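Local structure of BH1974 protein (3ON5) at residues G62-L67 and C72-L77; V211-T216 and E328-I333. The protein belongs to the XdhC/CoxI family and probably assists in equipping xanthine dehydrogenase-type enzymes with their molybdenum cofactor. One frame throughout, in Å; residues are numbered along the deposited sequence.

Contact 1 of 2, residues G62-L67 and C72-L77; sequences GTQVGL and CLETDL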
# COMPACT_ATOMS: atom_id res chain seq x y z
N GLY A 62 -11.42 -10.51 2.12
CA GLY A 62 -10.75 -10.12 3.36
C GLY A 62 -11.03 -8.69 3.78
O GLY A 62 -10.55 -8.25 4.83
N THR A 63 -11.79 -7.97 2.98
CA THR A 63 -12.19 -6.60 3.26
C THR A 63 -13.45 -6.65 4.10
O THR A 63 -14.22 -7.63 4.07
CB THR A 63 -12.35 -5.85 1.92
OG1 THR A 63 -11.04 -5.67 1.39
CG2 THR A 63 -13.03 -4.47 2.05
N GLN A 64 -13.62 -5.61 4.91
CA GLN A 64 -14.75 -5.36 5.79
C GLN A 64 -15.29 -3.98 5.49
O GLN A 64 -14.51 -3.05 5.25
CB GLN A 64 -14.34 -5.54 7.25
CG GLN A 64 -14.13 -7.00 7.59
CD GLN A 64 -12.89 -7.27 8.40
OE1 GLN A 64 -12.61 -6.61 9.41
NE2 GLN A 64 -12.17 -8.31 8.00
N VAL A 65 -16.60 -3.88 5.42
CA VAL A 65 -17.32 -2.64 5.14
C VAL A 65 -18.06 -2.26 6.43
O VAL A 65 -19.08 -2.86 6.75
CB VAL A 65 -18.25 -2.83 3.91
CG1 VAL A 65 -18.96 -1.53 3.56
CG2 VAL A 65 -17.49 -3.37 2.70
N GLY A 66 -17.50 -1.30 7.17
CA GLY A 66 -18.00 -0.82 8.45
C GLY A 66 -17.17 -1.36 9.61
O GLY A 66 -16.21 -2.12 9.40
N LEU A 67 -17.50 -0.93 10.85
CA LEU A 67 -16.89 -1.46 12.09
C LEU A 67 -17.95 -1.42 13.19
O LEU A 67 -18.92 -0.66 13.10
CB LEU A 67 -15.57 -0.79 12.56
CG LEU A 67 -15.60 0.64 13.11
CD1 LEU A 67 -14.49 0.87 14.12
CD2 LEU A 67 -15.54 1.64 11.99
N CYS A 72 -10.11 -6.04 18.64
CA CYS A 72 -9.71 -7.39 18.22
C CYS A 72 -10.96 -8.31 18.05
O CYS A 72 -10.82 -9.52 17.80
CB CYS A 72 -8.72 -7.98 19.22
SG CYS A 72 -9.26 -7.88 20.94
N LEU A 73 -12.15 -7.72 18.17
CA LEU A 73 -13.46 -8.34 17.99
C LEU A 73 -13.66 -8.77 16.54
O LEU A 73 -14.05 -9.91 16.28
CB LEU A 73 -14.54 -7.33 18.40
CG LEU A 73 -15.99 -7.73 18.15
CD1 LEU A 73 -16.73 -7.81 19.41
CD2 LEU A 73 -16.69 -6.71 17.29
N GLU A 74 -13.36 -7.85 15.60
CA GLU A 74 -13.48 -8.02 14.15
C GLU A 74 -12.66 -9.20 13.66
O GLU A 74 -13.03 -9.85 12.67
CB GLU A 74 -13.05 -6.74 13.40
CG GLU A 74 -14.00 -5.55 13.49
CD GLU A 74 -14.20 -4.79 14.79
OE1 GLU A 74 -13.40 -4.98 15.73
OE2 GLU A 74 -15.14 -3.96 14.84
N THR A 75 -11.57 -9.50 14.39
CA THR A 75 -10.64 -10.58 14.10
C THR A 75 -11.33 -11.94 14.36
O THR A 75 -11.14 -12.86 13.57
CB THR A 75 -9.37 -10.41 14.95
OG1 THR A 75 -8.93 -9.04 14.89
CG2 THR A 75 -8.25 -11.34 14.53
N ASP A 76 -12.15 -12.03 15.45
CA ASP A 76 -12.89 -13.25 15.81
C ASP A 76 -14.12 -13.44 14.90
O ASP A 76 -14.38 -14.55 14.44
CB ASP A 76 -13.31 -13.24 17.28
CG ASP A 76 -13.93 -14.55 17.76
OD1 ASP A 76 -13.28 -15.61 17.60
OD2 ASP A 76 -15.05 -14.51 18.32
N LEU A 77 -14.87 -12.34 14.66
CA LEU A 77 -16.03 -12.36 13.78
C LEU A 77 -15.67 -12.89 12.40
O LEU A 77 -16.42 -13.71 11.88
CB LEU A 77 -16.64 -10.97 13.65
CG LEU A 77 -17.45 -10.46 14.83
CD1 LEU A 77 -17.88 -9.02 14.60
CD2 LEU A 77 -18.67 -11.33 15.06

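Contact 2 of 2, residues V211-T216 and E328-I333; sequences VPPLVT and EIAISI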
# COMPACT_ATOMS: atom_id res chain seq x y z
N VAL A 211 -18.60 27.20 0.34
CA VAL A 211 -19.58 26.11 0.24
C VAL A 211 -18.89 24.74 -0.07
O VAL A 211 -19.34 23.75 0.52
CB VAL A 211 -20.67 26.45 -0.82
CG1 VAL A 211 -21.72 25.35 -0.90
CG2 VAL A 211 -21.34 27.77 -0.49
N PRO A 212 -17.82 24.62 -0.90
CA PRO A 212 -17.23 23.29 -1.15
C PRO A 212 -16.85 22.51 0.14
O PRO A 212 -17.21 21.31 0.16
CB PRO A 212 -16.00 23.61 -1.99
CG PRO A 212 -16.39 24.81 -2.74
CD PRO A 212 -17.13 25.63 -1.73
N PRO A 213 -16.22 23.08 1.23
CA PRO A 213 -15.92 22.25 2.41
C PRO A 213 -17.18 21.72 3.09
O PRO A 213 -17.19 20.57 3.53
CB PRO A 213 -15.16 23.19 3.35
CG PRO A 213 -15.35 24.53 2.86
CD PRO A 213 -15.69 24.46 1.41
N LEU A 214 -18.26 22.53 3.15
CA LEU A 214 -19.53 22.14 3.73
C LEU A 214 -20.15 20.96 2.97
O LEU A 214 -20.67 20.05 3.61
CB LEU A 214 -20.48 23.34 3.73
CG LEU A 214 -21.91 23.08 4.18
CD1 LEU A 214 -21.98 22.87 5.66
CD2 LEU A 214 -22.76 24.22 3.79
N VAL A 215 -20.08 20.97 1.62
CA VAL A 215 -20.60 19.89 0.79
C VAL A 215 -19.81 18.60 1.12
O VAL A 215 -20.44 17.57 1.32
CB VAL A 215 -20.56 20.23 -0.74
CG1 VAL A 215 -20.94 19.03 -1.60
CG2 VAL A 215 -21.47 21.42 -1.05
N THR A 216 -18.47 18.69 1.25
CA THR A 216 -17.62 17.54 1.55
C THR A 216 -17.94 16.97 2.95
O THR A 216 -18.16 15.77 3.08
CB THR A 216 -16.16 17.96 1.45
OG1 THR A 216 -15.90 18.28 0.10
CG2 THR A 216 -15.19 16.89 1.93
N GLU A 328 -13.67 25.81 9.01
CA GLU A 328 -14.11 25.72 10.40
C GLU A 328 -15.62 25.93 10.51
O GLU A 328 -16.26 25.20 11.25
CB GLU A 328 -13.36 26.74 11.28
CG GLU A 328 -11.89 26.40 11.45
CD GLU A 328 -11.03 27.40 12.21
OE1 GLU A 328 -11.55 28.07 13.14
OE2 GLU A 328 -9.83 27.49 11.88
N ILE A 329 -16.19 26.91 9.75
CA ILE A 329 -17.62 27.23 9.75
C ILE A 329 -18.40 26.00 9.27
O ILE A 329 -19.41 25.65 9.87
CB ILE A 329 -17.93 28.49 8.90
CG1 ILE A 329 -17.30 29.75 9.56
CG2 ILE A 329 -19.44 28.72 8.77
CD1 ILE A 329 -17.29 30.99 8.72
N ALA A 330 -17.87 25.30 8.25
CA ALA A 330 -18.45 24.07 7.70
C ALA A 330 -18.53 22.98 8.78
O ALA A 330 -19.58 22.33 8.86
CB ALA A 330 -17.63 23.59 6.52
N ILE A 331 -17.48 22.81 9.63
CA ILE A 331 -17.47 21.83 10.72
C ILE A 331 -18.57 22.19 11.70
O ILE A 331 -19.34 21.33 12.09
CB ILE A 331 -16.09 21.73 11.44
CG1 ILE A 331 -15.02 21.03 10.57
CG2 ILE A 331 -16.20 21.06 12.81
CD1 ILE A 331 -15.11 19.52 10.34
N SER A 332 -18.65 23.49 12.05
CA SER A 332 -19.62 24.06 12.98
C SER A 332 -21.06 23.75 12.53
O SER A 332 -21.89 23.37 13.36
CB SER A 332 -19.40 25.56 13.07
OG SER A 332 -20.36 26.14 13.94
N ILE A 333 -21.33 23.86 11.22
CA ILE A 333 -22.66 23.63 10.67
C ILE A 333 -22.97 22.13 10.70
O ILE A 333 -24.05 21.77 11.18
CB ILE A 333 -22.79 24.23 9.24
CG1 ILE A 333 -22.60 25.76 9.27
CG2 ILE A 333 -24.16 23.88 8.64
CD1 ILE A 333 -22.25 26.36 7.96

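Contact 1 of 2, residues G62-L67 and C72-L77
E74 leaves its helix with CG anti to the carbonyl carbon (chi1 -72°) and then bends at chi2 (70°), which folds the carboxylate round to L67 and leaves CB facing Q64. L67 CB lies 3.9 Å from E74 OE2. Nearer the helix, Q64, also bent at chi2, brings OE1 to 4.0 Å from E74 CB. This is a contact of van der Waals kind: the Gln amide and Glu carboxylate planes are only slightly inclined to each other, yet no hydrogen bond joins the two segments. The CA atoms of L67 and E74 stay 7.7 Å apart, so the side chains do the bridging. The polar work of E74 is directed elsewhere. Its OE2 takes hydrogen bonds from the backbone N atoms of L68, S69 and G70, three donors gripping one buried oxygen, which holds that oxygen in place. M56 of strand 55-59 is touched by both Q64 and E74. Farther along the helix, L73 and L77 press on Y95 and on strand 113-121, seating 73-87 against the antiparallel sheet. The result is the outermost strand of the sheet within this chain, 64-65, followed by a glycine-containing loop and a helix, with the loop's amides wrapped round a glutamate from the first turn of that helix; the Ser-Gly-Gly-Cys-x-Glu sequence carrying it is characteristic of the N-terminal domain of XdhC/CoxI proteins.

Contact 2 of 2, residues V211-T216 and E328-I333
I333 N is shared by two carbonyls of its own helix: it bonds I329 O at 3.0 Å and, weakly, A330 O at 3.3 Å. No polar bond runs from here to 211-216, and what joins the two helices is apolar. A330 turns its methyl straight at the neighbouring backbone, with CB 3.6 Å from L214 N and 4.0 Å from P213 CB. Because nothing extends beyond that methyl, the helices come close, with the CA atoms of L214 and A330 only 4.5 Å apart and the short axes 8.4 Å apart, inclined by 38° between their N-to-C directions. P213 meets the same methyl with its CB. These are helices of the Rossmann-like domain: 211-221 is the first crossover helix, leaving strand 200-205 through a glycine-rich link, and 326-343 is the last helix, lying beside it over the parallel sheet. L214 carries CG anti to its own N (chi1 174°), which carries its isobutyl end toward I333, three residues after A330. The two chains meet there at about a right angle, L214 CD1 lying against I333 CG2 at 3.8 Å and also bordering CB of that residue. Both also rest on L267 of strand 265-268, while L214 reaches I204 of strand 200-205, so the pair fills the layer between helices and sheet. On other faces of helix 326-343, S332 OG is hydrogen-bonded to L319 O, and E328 OE2 forms a salt bridge with R342 of the second subunit.

Contacts 1 and 2 belong to different domains joined in series along the chain: 62-67 with 72-77 closes within the N-terminal XdhC/CoxI region before 211-216 and 328-333 come together in the Rossmann domain. Their centres lie 31 Å apart and their nearest atoms about 17 Å, so within one chain they do not touch. The assembly brings the two regions nearer. L67 of contact 1 packs on P326 of the second subunit, and within a chain P326 lies against P213 of contact 2, so the start of helix 326-343 meets both its own Rossmann crossover helix and the partner's N-terminal domain. No bound ligand or catalytic residue is identified at either contact.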